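Local coordinates for protein gigastasin (Haementeria ghilianii, PDB 5UBM) that probably inhibits a serine protease of the host's clotting or defence systems, at residues Q24-E27 against S31-L34; C50-P55 against G93-C98; G76-L81 against Y85-D90. All coordinates share one frame; numbering follows the deposited sequence.

Contact 1: residues Q24-E27 against S31-L34; sequences QKQE and SWDL
Q26 reaches from 24-27 across to 31-34 and carries nearly all of this contact. Just before it, the backbone N of K25 bonds to D28 OD2, which ties down the start of the short helix 26-29. The Q26 chain leaves with CG anti to the backbone N (chi1 174°) and is directed at the turn that follows the helix. CG comes first, packing obliquely on the indole of W32, with CZ3 3.7 Å from it. Beyond CG the chain bends, and the amide comes to lie nearly parallel to the indole plane. NE2 then bonds to L34 O at 3.2 Å. This bond is bent, with an N-H...O angle of 143°, and NE2 stands above the carbonyl plane, 53° out of it. NE2 is also 3.1 Å from S31 O.

The target is a type I beta turn from S31 to L34, closed by L34 N to S31 O at 3.3 Å. S31 OG takes the backbone N of D33 at 3.2 Å, an ST turn within the same bend. L34 O has a second donor in R46 NH2. W32 NE1 bonds to the backbone of another protein's chain, so the indole that Q26 packs on also belongs to the interface. The amide thus joins helix and turn through a bent bond from NE2 to L34 O and a little apolar packing. Together these fix the amide beside an indole that also faces the other protein.

Contact 2: residues C50-P55 against G93-C98; sequences CGRGCP and GCEAFC
G93, E95 and R52 bury the most surface here, where two small disulfide-rich antistasin-type modules meet. Residues 50-55 lie in the first module and 93-98 in the second. Each segment is held in its own module by disulfides: C50 to C69 and C54 to C71, C94 to C74 and C98 to C79.

G93 sits at positive phi (105°). At these backbone angles a CB would jam against the preceding carbonyl O, and it would also press on P55 CD. With no side chain in the way, P55 CD packs on G93 CA at 4.1 Å.

R52 and E95 meet further along. R52 starts with CG anti to its carbonyl carbon, then runs straight until it bends at chi3 (63°). The aliphatic part of the chain, not the charged tip, does the touching. E95 comes from strand 95-96 and brings its carboxylate up to that part of the chain. OE2 approaches the guanidinium obliquely, although the carboxylate and guanidinium planes differ by only 18°. The charges are opposite and near, but R52 NE stays 4.3 Å from E95 OE2, too far for a salt bridge. Any attraction between them is therefore probably general and electrostatic.

Both charged ends have other partners. R52 NH1 bonds to A106 O and G123 O, and NH2 to N109 O and T89 OG1. R52 NE also has a hydrogen-bond partner outside the two segments. E95 OE1 pairs with K78 NZ, though that pair is modelled too short to be read closely. The other oxygen, E95 OE2, rests 3.3 Å from R52 CD.

Contact 3: residues G76-L81 against Y85-D90; sequences GFKCRL and YGFKTD
K78 lies across the ring of F87 from strand 78-79. Its CB points toward 85-90 and has the ring atom F87 CE2 at 4.2 Å. CG sits between the backbone N and the carbonyl carbon (chi1 65°), and from there the chain is carried over the ring. CD is the next atom to touch, 3.7 Å from F87 CZ, with a CH-pi contact over the face. The chain then bends at chi3. CE passes above the CE2 and CD2 side of the ring. NZ ends the run 3.5 Å from the centroid of the F87 ring, only 15° off the normal. This is a cation-pi contact, shifted toward the rim near CG. NZ also pairs with E95 OE1, modelled doubtfully short, so its charge is probably balanced by both carboxylate and pi face.

F87 reaches K78 from the opposite direction, and its outer atoms pack against the carbonyls of C79 and L81. L81 O is 3.2 Å from F87 CE1, and C79 O is 3.5 Å from F87 CZ, both oblique to the ring. C79 SG approaches at the ring edge, 4.1 Å from F87 CE2, a sulfur-aromatic contact.

CB of R80 points away from 85-90, and its guanidinium forms a salt bridge with an acidic side chain of another protein's chain. K78 and C79 pair with a strand of that chain in an antiparallel ladder. Such substrate-like binding is consistent with the canonical reactive loop of an antistasin-type inhibitor, with R80 probably entering the primary specificity pocket.

How the contacts relate
From the N terminus, contact 1 comes first and bridges the three residues 28-30, which include the end of helix 26-29. It is finished before the others open, and its centre lies about 23 Å from that of contact 2 and 25 Å from that of contact 3. Contact 2 then opens at 50-55 and closes a long loop at 93-98, which brings two antistasin-type modules together. Contact 3 falls within that loop, bridges a three-residue gap and joins strand 78-79 to strand 87-89. No contacts cross. Contacts 2 and 3 touch, their centres about 7 Å apart, and the C79-C98 disulfide joins them. Contact 1 remains separate, at the far end of the chain.

Contact 1: residues Q24-E27 against S31-L34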
# COMPACT_ATOMS: atom_id res chain seq x y z
N GLN C 24 -36.23 15.75 6.90
CA GLN C 24 -35.58 16.95 6.39
C GLN C 24 -34.56 16.54 5.33
O GLN C 24 -34.47 17.16 4.27
CB GLN C 24 -34.92 17.74 7.52
N LYS C 25 -33.80 15.49 5.63
CA LYS C 25 -32.86 14.91 4.69
C LYS C 25 -32.97 13.39 4.75
O LYS C 25 -33.77 12.86 5.51
CB LYS C 25 -31.44 15.35 5.00
N GLN C 26 -32.18 12.70 3.94
CA GLN C 26 -32.21 11.24 3.90
C GLN C 26 -31.82 10.64 5.26
O GLN C 26 -32.35 9.61 5.66
CB GLN C 26 -31.27 10.71 2.81
CG GLN C 26 -31.11 9.19 2.80
CD GLN C 26 -32.40 8.47 2.48
OE1 GLN C 26 -33.08 8.78 1.50
NE2 GLN C 26 -32.76 7.49 3.32
N GLU C 27 -30.91 11.31 5.96
CA GLU C 27 -30.43 10.84 7.25
C GLU C 27 -31.55 10.70 8.28
O GLU C 27 -31.46 9.88 9.20
CB GLU C 27 -29.35 11.78 7.78
N SER C 31 -33.28 4.85 7.36
CA SER C 31 -33.25 3.58 6.64
C SER C 31 -33.06 3.83 5.15
O SER C 31 -33.62 4.77 4.60
CB SER C 31 -34.53 2.79 6.88
OG SER C 31 -34.52 1.57 6.15
N TRP C 32 -32.27 2.97 4.50
CA TRP C 32 -32.04 3.11 3.07
C TRP C 32 -33.20 2.54 2.26
O TRP C 32 -33.23 2.64 1.04
CB TRP C 32 -30.73 2.43 2.66
CG TRP C 32 -29.52 3.12 3.20
CD1 TRP C 32 -28.66 2.65 4.15
CD2 TRP C 32 -29.04 4.42 2.83
NE1 TRP C 32 -27.68 3.58 4.40
CE2 TRP C 32 -27.89 4.67 3.60
CE3 TRP C 32 -29.48 5.40 1.93
CZ2 TRP C 32 -27.16 5.86 3.49
CZ3 TRP C 32 -28.75 6.57 1.82
CH2 TRP C 32 -27.61 6.79 2.60
N ASP C 33 -34.17 1.95 2.96
CA ASP C 33 -35.39 1.47 2.33
C ASP C 33 -36.39 2.61 2.15
O ASP C 33 -37.50 2.40 1.66
CB ASP C 33 -36.03 0.36 3.16
CG ASP C 33 -35.12 -0.84 3.32
OD1 ASP C 33 -34.40 -1.18 2.35
OD2 ASP C 33 -35.11 -1.44 4.41
N LEU C 34 -35.98 3.82 2.53
CA LEU C 34 -36.85 4.99 2.48
C LEU C 34 -36.23 6.13 1.67
O LEU C 34 -35.02 6.16 1.46
CB LEU C 34 -37.18 5.48 3.90
CG LEU C 34 -38.23 4.73 4.73
CD1 LEU C 34 -37.74 3.38 5.20
CD2 LEU C 34 -38.68 5.57 5.91

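Contact 2: residues C50-P55 against G93-C98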
# COMPACT_ATOMS: atom_id res chain seq x y z
N CYS C 50 -34.61 -4.54 -6.82
CA CYS C 50 -33.70 -5.43 -6.11
C CYS C 50 -32.79 -6.14 -7.09
O CYS C 50 -33.22 -6.56 -8.16
CB CYS C 50 -34.49 -6.43 -5.26
SG CYS C 50 -35.43 -5.66 -3.93
N GLY C 51 -31.52 -6.27 -6.71
CA GLY C 51 -30.50 -6.86 -7.56
C GLY C 51 -30.89 -8.21 -8.12
O GLY C 51 -30.80 -8.45 -9.32
N ARG C 52 -31.32 -9.11 -7.24
CA ARG C 52 -31.75 -10.43 -7.67
C ARG C 52 -33.20 -10.69 -7.28
O ARG C 52 -33.82 -11.65 -7.74
CB ARG C 52 -30.82 -11.51 -7.10
CG ARG C 52 -29.41 -11.45 -7.67
CD ARG C 52 -28.52 -12.57 -7.15
NE ARG C 52 -28.99 -13.89 -7.54
CZ ARG C 52 -28.68 -14.48 -8.69
NH1 ARG C 52 -27.90 -13.86 -9.57
NH2 ARG C 52 -29.15 -15.69 -8.96
N GLY C 53 -33.74 -9.82 -6.43
CA GLY C 53 -35.13 -9.89 -6.03
C GLY C 53 -35.49 -11.11 -5.20
O GLY C 53 -34.63 -11.89 -4.81
N CYS C 54 -36.79 -11.26 -4.93
CA CYS C 54 -37.30 -12.39 -4.17
C CYS C 54 -38.40 -13.09 -4.94
O CYS C 54 -39.09 -12.48 -5.75
CB CYS C 54 -37.83 -11.93 -2.81
SG CYS C 54 -36.56 -11.34 -1.67
N PRO C 55 -38.57 -14.40 -4.70
CA PRO C 55 -39.65 -15.15 -5.36
C PRO C 55 -41.03 -14.77 -4.83
O PRO C 55 -41.13 -14.33 -3.68
CB PRO C 55 -39.31 -16.61 -5.02
CG PRO C 55 -38.56 -16.53 -3.74
CD PRO C 55 -37.75 -15.26 -3.83
N GLY C 93 -34.37 -17.38 -2.18
CA GLY C 93 -33.90 -16.05 -2.51
C GLY C 93 -32.79 -15.59 -1.58
O GLY C 93 -32.35 -14.44 -1.63
N CYS C 94 -32.35 -16.49 -0.71
CA CYS C 94 -31.27 -16.20 0.23
C CYS C 94 -29.92 -16.27 -0.47
O CYS C 94 -29.57 -17.29 -1.05
CB CYS C 94 -31.29 -17.17 1.41
SG CYS C 94 -32.81 -17.13 2.39
N GLU C 95 -29.16 -15.17 -0.41
CA GLU C 95 -27.81 -15.16 -0.96
C GLU C 95 -26.86 -15.84 0.01
O GLU C 95 -26.92 -15.59 1.22
CB GLU C 95 -27.35 -13.73 -1.25
CG GLU C 95 -28.32 -12.90 -2.07
CD GLU C 95 -27.64 -11.78 -2.84
OE1 GLU C 95 -27.23 -10.78 -2.21
OE2 GLU C 95 -27.52 -11.90 -4.08
N ALA C 96 -26.00 -16.70 -0.51
CA ALA C 96 -24.96 -17.35 0.31
C ALA C 96 -24.06 -16.32 1.00
O ALA C 96 -23.95 -15.18 0.55
CB ALA C 96 -24.13 -18.29 -0.55
N PHE C 97 -23.43 -16.73 2.09
CA PHE C 97 -22.62 -15.81 2.87
C PHE C 97 -21.41 -15.33 2.09
O PHE C 97 -21.06 -14.15 2.12
CB PHE C 97 -22.16 -16.47 4.17
CG PHE C 97 -21.41 -15.54 5.08
CD1 PHE C 97 -22.09 -14.74 5.98
CD2 PHE C 97 -20.03 -15.46 5.03
CE1 PHE C 97 -21.40 -13.87 6.82
CE2 PHE C 97 -19.34 -14.60 5.86
CZ PHE C 97 -20.02 -13.81 6.76
N CYS C 98 -20.76 -16.25 1.39
CA CYS C 98 -19.59 -15.88 0.60
C CYS C 98 -19.32 -16.91 -0.48
O CYS C 98 -18.23 -17.49 -0.55
CB CYS C 98 -18.36 -15.72 1.49
SG CYS C 98 -17.18 -14.52 0.85

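Contact 3: residues G76-L81 against Y85-D90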
# COMPACT_ATOMS: atom_id res chain seq x y z
N GLY C 76 -29.37 -12.07 5.55
CA GLY C 76 -28.68 -11.09 4.75
C GLY C 76 -27.21 -10.90 5.09
O GLY C 76 -26.55 -10.03 4.52
N PHE C 77 -26.70 -11.70 6.03
CA PHE C 77 -25.29 -11.64 6.39
C PHE C 77 -24.41 -12.17 5.27
O PHE C 77 -24.70 -13.21 4.68
CB PHE C 77 -25.02 -12.42 7.67
CG PHE C 77 -25.33 -11.65 8.92
CD1 PHE C 77 -24.32 -11.02 9.62
CD2 PHE C 77 -26.63 -11.55 9.40
CE1 PHE C 77 -24.59 -10.31 10.78
CE2 PHE C 77 -26.91 -10.84 10.55
CZ PHE C 77 -25.89 -10.22 11.24
N LYS C 78 -23.32 -11.46 4.97
CA LYS C 78 -22.40 -11.89 3.93
C LYS C 78 -21.05 -11.19 3.97
O LYS C 78 -20.90 -10.12 4.57
CB LYS C 78 -23.03 -11.69 2.55
CG LYS C 78 -23.29 -10.24 2.19
CD LYS C 78 -23.75 -10.13 0.75
CE LYS C 78 -24.97 -11.00 0.52
NZ LYS C 78 -25.36 -11.03 -0.91
N CYS C 79 -20.07 -11.82 3.32
CA CYS C 79 -18.82 -11.14 3.02
C CYS C 79 -19.12 -10.03 2.02
O CYS C 79 -20.08 -10.12 1.26
CB CYS C 79 -17.79 -12.12 2.44
SG CYS C 79 -18.20 -12.75 0.80
N ARG C 80 -18.31 -8.97 2.03
CA ARG C 80 -18.60 -7.81 1.20
C ARG C 80 -17.79 -7.83 -0.09
O ARG C 80 -17.21 -6.84 -0.53
CB ARG C 80 -18.38 -6.54 2.00
CG ARG C 80 -19.31 -6.53 3.20
CD ARG C 80 -19.33 -5.26 4.02
NE ARG C 80 -20.42 -5.36 4.98
CZ ARG C 80 -20.75 -4.43 5.87
NH1 ARG C 80 -20.07 -3.29 5.95
NH2 ARG C 80 -21.77 -4.64 6.68
N LEU C 81 -17.80 -9.01 -0.71
CA LEU C 81 -17.12 -9.26 -1.97
C LEU C 81 -18.06 -9.00 -3.15
O LEU C 81 -19.23 -9.40 -3.12
CB LEU C 81 -16.63 -10.70 -2.00
CG LEU C 81 -15.77 -11.16 -3.16
CD1 LEU C 81 -14.39 -10.53 -3.02
CD2 LEU C 81 -15.70 -12.68 -3.17
N TYR C 85 -20.75 -12.68 -11.14
CA TYR C 85 -22.04 -13.20 -11.58
C TYR C 85 -23.07 -13.17 -10.47
O TYR C 85 -24.06 -13.91 -10.50
CB TYR C 85 -21.88 -14.63 -12.12
CG TYR C 85 -21.03 -14.70 -13.36
CD1 TYR C 85 -21.52 -14.28 -14.59
CD2 TYR C 85 -19.73 -15.20 -13.31
CE1 TYR C 85 -20.75 -14.35 -15.74
CE2 TYR C 85 -18.95 -15.26 -14.45
CZ TYR C 85 -19.46 -14.84 -15.66
OH TYR C 85 -18.69 -14.90 -16.80
N GLY C 86 -22.85 -12.30 -9.48
CA GLY C 86 -23.74 -12.19 -8.35
C GLY C 86 -23.54 -13.30 -7.33
O GLY C 86 -22.86 -14.30 -7.61
N PHE C 87 -24.11 -13.13 -6.15
CA PHE C 87 -24.05 -14.16 -5.12
C PHE C 87 -24.93 -15.35 -5.50
O PHE C 87 -26.01 -15.18 -6.07
CB PHE C 87 -24.47 -13.59 -3.77
CG PHE C 87 -23.39 -12.82 -3.06
CD1 PHE C 87 -23.05 -11.54 -3.48
CD2 PHE C 87 -22.73 -13.36 -1.97
CE1 PHE C 87 -22.05 -10.82 -2.83
CE2 PHE C 87 -21.74 -12.65 -1.31
CZ PHE C 87 -21.40 -11.38 -1.75
N LYS C 88 -24.45 -16.54 -5.19
CA LYS C 88 -25.24 -17.74 -5.39
C LYS C 88 -26.44 -17.71 -4.45
O LYS C 88 -26.29 -17.60 -3.24
CB LYS C 88 -24.40 -19.00 -5.14
CG LYS C 88 -25.17 -20.29 -5.35
CD LYS C 88 -24.25 -21.49 -5.36
CE LYS C 88 -25.00 -22.74 -5.76
NZ LYS C 88 -25.72 -22.56 -7.06
N THR C 89 -27.64 -17.78 -5.02
CA THR C 89 -28.85 -17.69 -4.22
C THR C 89 -29.67 -18.98 -4.28
O THR C 89 -29.72 -19.64 -5.31
CB THR C 89 -29.73 -16.51 -4.67
OG1 THR C 89 -30.15 -16.72 -6.03
CG2 THR C 89 -28.95 -15.22 -4.60
N ASP C 90 -30.30 -19.33 -3.16
CA ASP C 90 -31.12 -20.54 -3.11
C ASP C 90 -32.51 -20.31 -3.69
O ASP C 90 -32.79 -19.26 -4.27
CB ASP C 90 -31.22 -21.07 -1.67
CG ASP C 90 -31.91 -20.09 -0.71
OD1 ASP C 90 -32.40 -19.03 -1.15
OD2 ASP C 90 -31.97 -20.41 0.50